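Local coordinates for protein geranyltranstransferase (Agrobacterium tumefaciens, PDB 2H8O) that probably catalyses the condensation of geranyl diphosphate with isopentenyl diphosphate to give farnesyl diphosphate, at residues G101-A104 / E105-L108; A237-N240 / Q241-Q245; R246-L249 / F250-I254. All coordinates share one frame; numbering follows the deposited sequence.

Interaction 1: G101-A104 / E105-L108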
loop_
_atom_site.group_PDB
_atom_site.type_symbol
_atom_site.label_atom_id
_atom_site.label_comp_id
_atom_site.label_asym_id
_atom_site.label_seq_id
_atom_site.Cartn_x
_atom_site.Cartn_y
_atom_site.Cartn_z
ATOM N N GLY A 101 -6.536 -27.438 -3.610
ATOM C CA GLY A 101 -7.821 -27.492 -4.296
ATOM C C GLY A 101 -8.658 -26.225 -4.302
ATOM O O GLY A 101 -9.882 -26.294 -4.522
ATOM N N GLY A 102 -8.010 -25.076 -4.114
ATOM C CA GLY A 102 -8.697 -23.781 -4.140
ATOM C C GLY A 102 -9.007 -23.319 -5.546
ATOM O O GLY A 102 -8.670 -23.997 -6.518
ATOM N N ASP A 103 -9.655 -22.160 -5.637
ATOM C CA ASP A 103 -10.101 -21.571 -6.888
ATOM C C ASP A 103 -8.904 -20.974 -7.631
ATOM O O ASP A 103 -8.272 -20.015 -7.154
ATOM C CB ASP A 103 -11.148 -20.491 -6.580
ATOM C CG ASP A 103 -11.818 -19.945 -7.815
ATOM O OD1 ASP A 103 -11.114 -19.433 -8.704
ATOM O OD2 ASP A 103 -13.059 -20.044 -7.905
ATOM N N ALA A 104 -8.602 -21.524 -8.803
ATOM C CA ALA A 104 -7.445 -21.085 -9.582
ATOM C C ALA A 104 -7.549 -19.627 -10.004
ATOM O O ALA A 104 -6.524 -18.957 -10.147
ATOM C CB ALA A 104 -7.285 -21.957 -10.826
ATOM N N GLU A 105 -8.765 -19.125 -10.220
ATOM C CA GLU A 105 -8.931 -17.727 -10.634
ATOM C C GLU A 105 -8.562 -16.823 -9.470
ATOM O O GLU A 105 -7.901 -15.815 -9.658
ATOM C CB GLU A 105 -10.367 -17.436 -11.122
ATOM C CG GLU A 105 -10.562 -16.040 -11.695
ATOM C CD GLU A 105 -11.969 -15.789 -12.235
ATOM O OE1 GLU A 105 -12.865 -16.662 -12.068
ATOM O OE2 GLU A 105 -12.167 -14.724 -12.859
ATOM N N ALA A 106 -8.976 -17.197 -8.262
ATOM C CA ALA A 106 -8.569 -16.430 -7.075
ATOM C C ALA A 106 -7.047 -16.496 -6.898
ATOM O O ALA A 106 -6.382 -15.486 -6.620
ATOM C CB ALA A 106 -9.299 -16.948 -5.860
ATOM N N GLY A 107 -6.484 -17.679 -7.114
ATOM C CA GLY A 107 -5.025 -17.845 -7.106
ATOM C C GLY A 107 -4.296 -16.942 -8.086
ATOM O O GLY A 107 -3.273 -16.333 -7.754
ATOM N N LEU A 108 -4.843 -16.835 -9.297
ATOM C CA LEU A 108 -4.264 -15.973 -10.319
ATOM C C LEU A 108 -4.320 -14.490 -9.908
ATOM O O LEU A 108 -3.340 -13.756 -10.070
ATOM C CB LEU A 108 -4.974 -16.193 -11.650
ATOM C CG LEU A 108 -4.349 -15.519 -12.857
ATOM C CD1 LEU A 108 -2.983 -16.115 -13.170
ATOM C CD2 LEU A 108 -5.283 -15.618 -14.057
HETATM O O HOH W 1 -13.815 -18.651 -10.231
#
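A chi1 of -172° points the Asp103 carboxylate away from its backbone N and over the start of helix 104-125, where it reaches the amides of Glu105 and Ala106. Ala106 N donates to Asp103 OD1 at 3.1 Å, meeting the oxygen from above the carboxylate plane, 39° out of it. Glu105 N is nearer to Asp103 OD1, at 2.8 Å, but its N-H points poorly and the bond is weak. Asp103 is thus the N-cap of helix 104-125. The positive end of the helix dipole would probably favour the ionised carboxylate. Two residues earlier, Gly101, with positive phi, is the C-prime residue of the Schellman motif that ends helix 88-99, so one helix stops and the next begins within a few residues. The backbone then takes over: Gly107 N donates to Asp103 O at 2.9 Å, and Leu108 N to Ala104 O at 2.8 Å. The extended chain of Glu105 carries its carboxylate out beside that of Asp103. One water bridges the two acids, donating to Asp103 OD2 at 2.8 Å and to Glu105 OE1 at 2.9 Å.

Interaction 2: A237-N240 / Q241-Q245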
loop_
_atom_site.group_PDB
_atom_site.type_symbol
_atom_site.label_atom_id
_atom_site.label_comp_id
_atom_site.label_asym_id
_atom_site.label_seq_id
_atom_site.Cartn_x
_atom_site.Cartn_y
_atom_site.Cartn_z
ATOM N N ALA A 237 -7.716 -21.299 -0.170
ATOM C CA ALA A 237 -8.403 -22.604 -0.232
ATOM C C ALA A 237 -9.342 -22.811 0.958
ATOM O O ALA A 237 -10.153 -23.754 0.952
ATOM C CB ALA A 237 -7.395 -23.730 -0.315
ATOM N N GLY A 238 -9.247 -21.957 1.971
ATOM C CA GLY A 238 -10.053 -22.083 3.185
ATOM C C GLY A 238 -9.599 -23.249 4.046
ATOM O O GLY A 238 -10.416 -23.923 4.682
ATOM N N SER A 239 -8.290 -23.479 4.070
ATOM C CA SER A 239 -7.674 -24.590 4.804
ATOM C C SER A 239 -7.798 -24.421 6.305
ATOM O O SER A 239 -7.900 -23.295 6.805
ATOM C CB SER A 239 -6.178 -24.651 4.484
ATOM O OG SER A 239 -5.966 -24.897 3.107
ATOM N N ASN A 240 -7.746 -25.533 7.037
ATOM C CA ASN A 240 -7.675 -25.447 8.495
ATOM C C ASN A 240 -6.337 -24.881 8.962
ATOM O O ASN A 240 -5.399 -24.746 8.163
ATOM C CB ASN A 240 -8.012 -26.793 9.171
ATOM C CG ASN A 240 -6.989 -27.886 8.918
ATOM O OD1 ASN A 240 -5.823 -27.642 8.649
ATOM N ND2 ASN A 240 -7.436 -29.133 9.078
ATOM N N GLN A 241 -6.263 -24.505 10.236
ATOM C CA GLN A 241 -5.060 -23.891 10.800
ATOM C C GLN A 241 -3.800 -24.716 10.562
ATOM O O GLN A 241 -2.754 -24.175 10.233
ATOM C CB GLN A 241 -5.219 -23.652 12.307
ATOM C CG GLN A 241 -6.036 -22.435 12.630
ATOM C CD GLN A 241 -5.925 -22.009 14.083
ATOM O OE1 GLN A 241 -6.074 -22.824 15.005
ATOM N NE2 GLN A 241 -5.690 -20.718 14.294
ATOM N N ALA A 242 -3.905 -26.026 10.765
ATOM C CA ALA A 242 -2.770 -26.928 10.613
ATOM C C ALA A 242 -2.170 -26.862 9.225
ATOM O O ALA A 242 -0.958 -26.825 9.071
ATOM C CB ALA A 242 -3.197 -28.363 10.912
ATOM N N GLU A 243 -3.040 -26.867 8.229
ATOM C CA GLU A 243 -2.630 -26.865 6.833
ATOM C C GLU A 243 -2.067 -25.497 6.434
ATOM O O GLU A 243 -1.078 -25.404 5.697
ATOM C CB GLU A 243 -3.825 -27.218 5.975
ATOM C CG GLU A 243 -3.548 -27.269 4.526
ATOM C CD GLU A 243 -4.593 -28.075 3.795
ATOM O OE1 GLU A 243 -5.663 -27.497 3.491
ATOM O OE2 GLU A 243 -4.351 -29.280 3.519
ATOM N N ARG A 244 -2.703 -24.436 6.915
ATOM C CA ARG A 244 -2.157 -23.092 6.725
ATOM C C ARG A 244 -0.744 -22.993 7.324
ATOM O O ARG A 244 0.165 -22.492 6.679
ATOM C CB ARG A 244 -3.092 -22.049 7.318
ATOM C CG ARG A 244 -2.581 -20.642 7.185
ATOM C CD ARG A 244 -3.627 -19.634 7.537
ATOM N NE ARG A 244 -3.029 -18.303 7.662
ATOM C CZ ARG A 244 -3.707 -17.206 7.974
ATOM N NH1 ARG A 244 -5.025 -17.242 8.162
ATOM N NH2 ARG A 244 -3.051 -16.053 8.096
ATOM N N GLN A 245 -0.552 -23.484 8.552
ATOM C CA GLN A 245 0.787 -23.512 9.148
ATOM C C GLN A 245 1.772 -24.321 8.323
ATOM O O GLN A 245 2.918 -23.925 8.188
ATOM C CB GLN A 245 0.784 -24.049 10.605
ATOM C CG GLN A 245 0.294 -23.069 11.613
ATOM C CD GLN A 245 0.984 -21.739 11.487
ATOM O OE1 GLN A 245 2.202 -21.666 11.519
ATOM N NE2 GLN A 245 0.205 -20.680 11.243
HETATM O O HOH W 2 -7.452 -28.051 5.440
#
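Ser239 and Asn240 hold the first turn of helix 241-267 with two different side-chain bonds, one to a carboxylate and one to a backbone amide. The segment 237-240 is a tight link between two helices: a Schellman motif closes helix 211-237, and an N-cap opens the next helix. Ala237 rests its side chain against Leu100. Gly238 follows with positive phi and leaves the helical path.

Ser239 comes next. Its OG donates to Glu243 OE1 at 2.6 Å, a short bond that meets the carboxylate on its anti side, 21° out of its plane. Glu243 has CG anti to its backbone N (chi1 -179°), and its extended chain runs back toward the serine. The aliphatic part of Glu243 follows the serine too, with CG 3.7 Å from Ser239 CB. The other carboxylate oxygen, OE2, is bonded to Tyr316 OH, so each carboxylate oxygen has a partner.

Asn240 is the N-cap. Its chi1 of 67° places the amide over the helix start, and chi2 of 25° turns OD1 to the Glu243 amide. Glu243 N donates to Asn240 OD1 at 2.9 Å, almost in line with the side-chain C=O. The same oxygen lies 3.5 Å from Ala242 CB. Asn240 O accepts from Arg244 N at 3.0 Å, the first regular helix bond. The extended side chain of Arg244 leads away from the turn to a salt bridge with Glu231 of helix 211-237. Asn240 N donates to a water at 3.0 Å, and this water gives a hydrogen to Glu243 OE1 at 2.7 Å.

Interaction 3: R246-L249 / F250-I254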
loop_
_atom_site.group_PDB
_atom_site.type_symbol
_atom_site.label_atom_id
_atom_site.label_comp_id
_atom_site.label_asym_id
_atom_site.label_seq_id
_atom_site.Cartn_x
_atom_site.Cartn_y
_atom_site.Cartn_z
ATOM N N ARG A 246 1.338 -25.470 7.814
ATOM C CA ARG A 246 2.185 -26.336 6.994
ATOM C C ARG A 246 2.691 -25.556 5.767
ATOM O O ARG A 246 3.894 -25.565 5.457
ATOM C CB ARG A 246 1.414 -27.579 6.550
ATOM C CG ARG A 246 2.220 -28.555 5.704
ATOM C CD ARG A 246 1.503 -29.906 5.531
ATOM N NE ARG A 246 1.283 -30.531 6.851
ATOM C CZ ARG A 246 2.170 -31.271 7.530
ATOM N NH1 ARG A 246 3.364 -31.581 7.029
ATOM N NH2 ARG A 246 1.849 -31.742 8.732
ATOM N N LEU A 247 1.775 -24.891 5.072
ATOM C CA LEU A 247 2.178 -24.141 3.868
ATOM C C LEU A 247 3.050 -22.931 4.198
ATOM O O LEU A 247 3.995 -22.640 3.465
ATOM C CB LEU A 247 0.972 -23.779 2.988
ATOM C CG LEU A 247 0.630 -24.811 1.903
ATOM C CD1 LEU A 247 1.714 -24.854 0.828
ATOM C CD2 LEU A 247 0.417 -26.210 2.479
ATOM N N ARG A 248 2.753 -22.247 5.298
ATOM C CA ARG A 248 3.646 -21.202 5.828
ATOM C C ARG A 248 5.086 -21.728 6.056
ATOM O O ARG A 248 6.125 -21.144 5.582
ATOM C CB ARG A 248 3.040 -20.611 7.113
ATOM C CG ARG A 248 3.790 -19.434 7.686
ATOM C CD ARG A 248 3.224 -19.063 9.052
ATOM N NE ARG A 248 4.009 -18.053 9.753
ATOM C CZ ARG A 248 3.925 -16.744 9.551
ATOM N NH1 ARG A 248 3.087 -16.256 8.651
ATOM N NH2 ARG A 248 4.687 -15.907 10.263
ATOM N N LEU A 249 5.182 -22.831 6.775
ATOM C CA LEU A 249 6.485 -23.405 7.034
ATOM C C LEU A 249 7.195 -23.768 5.735
ATOM O O LEU A 249 8.402 -23.526 5.589
ATOM C CB LEU A 249 6.363 -24.640 7.928
ATOM C CG LEU A 249 6.062 -24.573 9.403
ATOM C CD1 LEU A 249 6.261 -25.980 9.942
ATOM C CD2 LEU A 249 6.972 -23.601 10.132
ATOM N N PHE A 250 6.460 -24.350 4.795
ATOM C CA PHE A 250 7.021 -24.668 3.480
ATOM C C PHE A 250 7.570 -23.386 2.832
ATOM O O PHE A 250 8.683 -23.359 2.295
ATOM C CB PHE A 250 5.969 -25.322 2.578
ATOM C CG PHE A 250 6.478 -25.647 1.206
ATOM C CD1 PHE A 250 7.221 -26.798 0.962
ATOM C CD2 PHE A 250 6.240 -24.789 0.150
ATOM C CE1 PHE A 250 7.689 -27.079 -0.321
ATOM C CE2 PHE A 250 6.722 -25.060 -1.116
ATOM C CZ PHE A 250 7.437 -26.203 -1.351
ATOM N N GLY A 251 6.793 -22.311 2.910
ATOM C CA GLY A 251 7.201 -21.027 2.348
ATOM C C GLY A 251 8.451 -20.476 3.009
ATOM O O GLY A 251 9.325 -19.928 2.354
ATOM N N GLU A 252 8.539 -20.645 4.328
ATOM C CA GLU A 252 9.770 -20.284 5.050
ATOM C C GLU A 252 10.989 -21.075 4.526
ATOM O O GLU A 252 12.044 -20.500 4.292
ATOM C CB GLU A 252 9.571 -20.418 6.575
ATOM C CG GLU A 252 8.564 -19.399 7.103
ATOM C CD GLU A 252 8.313 -19.456 8.596
ATOM O OE1 GLU A 252 8.624 -20.486 9.216
ATOM O OE2 GLU A 252 7.831 -18.432 9.157
ATOM N N LYS A 253 10.852 -22.384 4.297
ATOM C CA LYS A 253 11.979 -23.169 3.751
ATOM C C LYS A 253 12.356 -22.733 2.323
ATOM O O LYS A 253 13.540 -22.640 1.969
ATOM C CB LYS A 253 11.671 -24.675 3.804
ATOM C CG LYS A 253 11.431 -25.235 5.211
ATOM C CD LYS A 253 12.698 -25.150 6.086
ATOM C CE LYS A 253 12.441 -25.418 7.564
ATOM N NZ LYS A 253 13.567 -24.879 8.410
ATOM N N ILE A 254 11.359 -22.426 1.495
ATOM C CA ILE A 254 11.613 -21.887 0.149
ATOM C C ILE A 254 12.445 -20.608 0.249
ATOM O O ILE A 254 13.419 -20.442 -0.460
ATOM C CB ILE A 254 10.295 -21.562 -0.618
ATOM C CG1 ILE A 254 9.559 -22.836 -1.017
ATOM C CG2 ILE A 254 10.590 -20.706 -1.878
ATOM C CD1 ILE A 254 10.188 -23.595 -2.195
HETATM O O HOH W 3 6.376 -19.913 11.185
#
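Arg248 and Glu252 form the charged pair of this piece of helix 241-267, one turn apart on the same flank. The salt bridge is long, with Arg248 NE 3.9 Å from Glu252 OE2. The oxygen stands well out of the guanidinium plane and no N-H points at it, so the attraction is one of charge. The guanidinium and carboxylate planes are turned 58° from each other. A water completes the link: it donates to Glu252 OE2 at 2.9 Å and accepts a weak bond from Arg248 NE. The main partner of Arg248 is Glu231, which NH1 meets in a salt bridge; NH1 also pairs with Asp65 of the second subunit. Arg248 thus links this helix to the second subunit.

Van der Waals contacts of carbon with oxygen follow. Leu249 CD2 lies 3.6 Å from Glu252 OE1, the leucine passing obliquely across the glutamate. With chi1 -66°, Glu252 CG stands beside its own backbone N and packs 3.4 Å from Arg248 O. Lys253 CG rests 3.5 Å from Leu249 O, and the chain then bends at chi2.

The backbone bonds are those of a regular alpha-helix. Phe250 N donates to Arg246 O, Gly251 N to Leu247 O, Glu252 N to Arg248 O at 2.8 Å, and Lys253 N to Leu249 O at 3.0 Å.

Other side chains of the segment pack on neighbouring helices of this mostly helical fold. Phe250 packs on Ala309 of helix 295-312 and on Leu323 of helix 321-331. Leu247 and Ile254 meet helix 88-99 at Ser96 and Leu92. Lys253 NZ pairs with Glu308, which ties helix 241-267 to helix 295-312.

In the fold
Going from the N terminus, interaction 1 comes first, at the turn from helix 88-99 into helix 104-125. Interaction 2 follows much later, at the turn from helix 211-237 into helix 241-267, and interaction 3 continues directly along that last helix. The three lie in series; none nests in or crosses another. Each is local, and interactions 1 and 2 close short interhelical loops. These two loops meet in space, with Gly102 CA 4.0 Å from Ala237 CB, so two helix pairs distant in sequence join at one end of the bundle. Interaction 3 carries the helix inward, and its centre is about 19 Å from that of interaction 1.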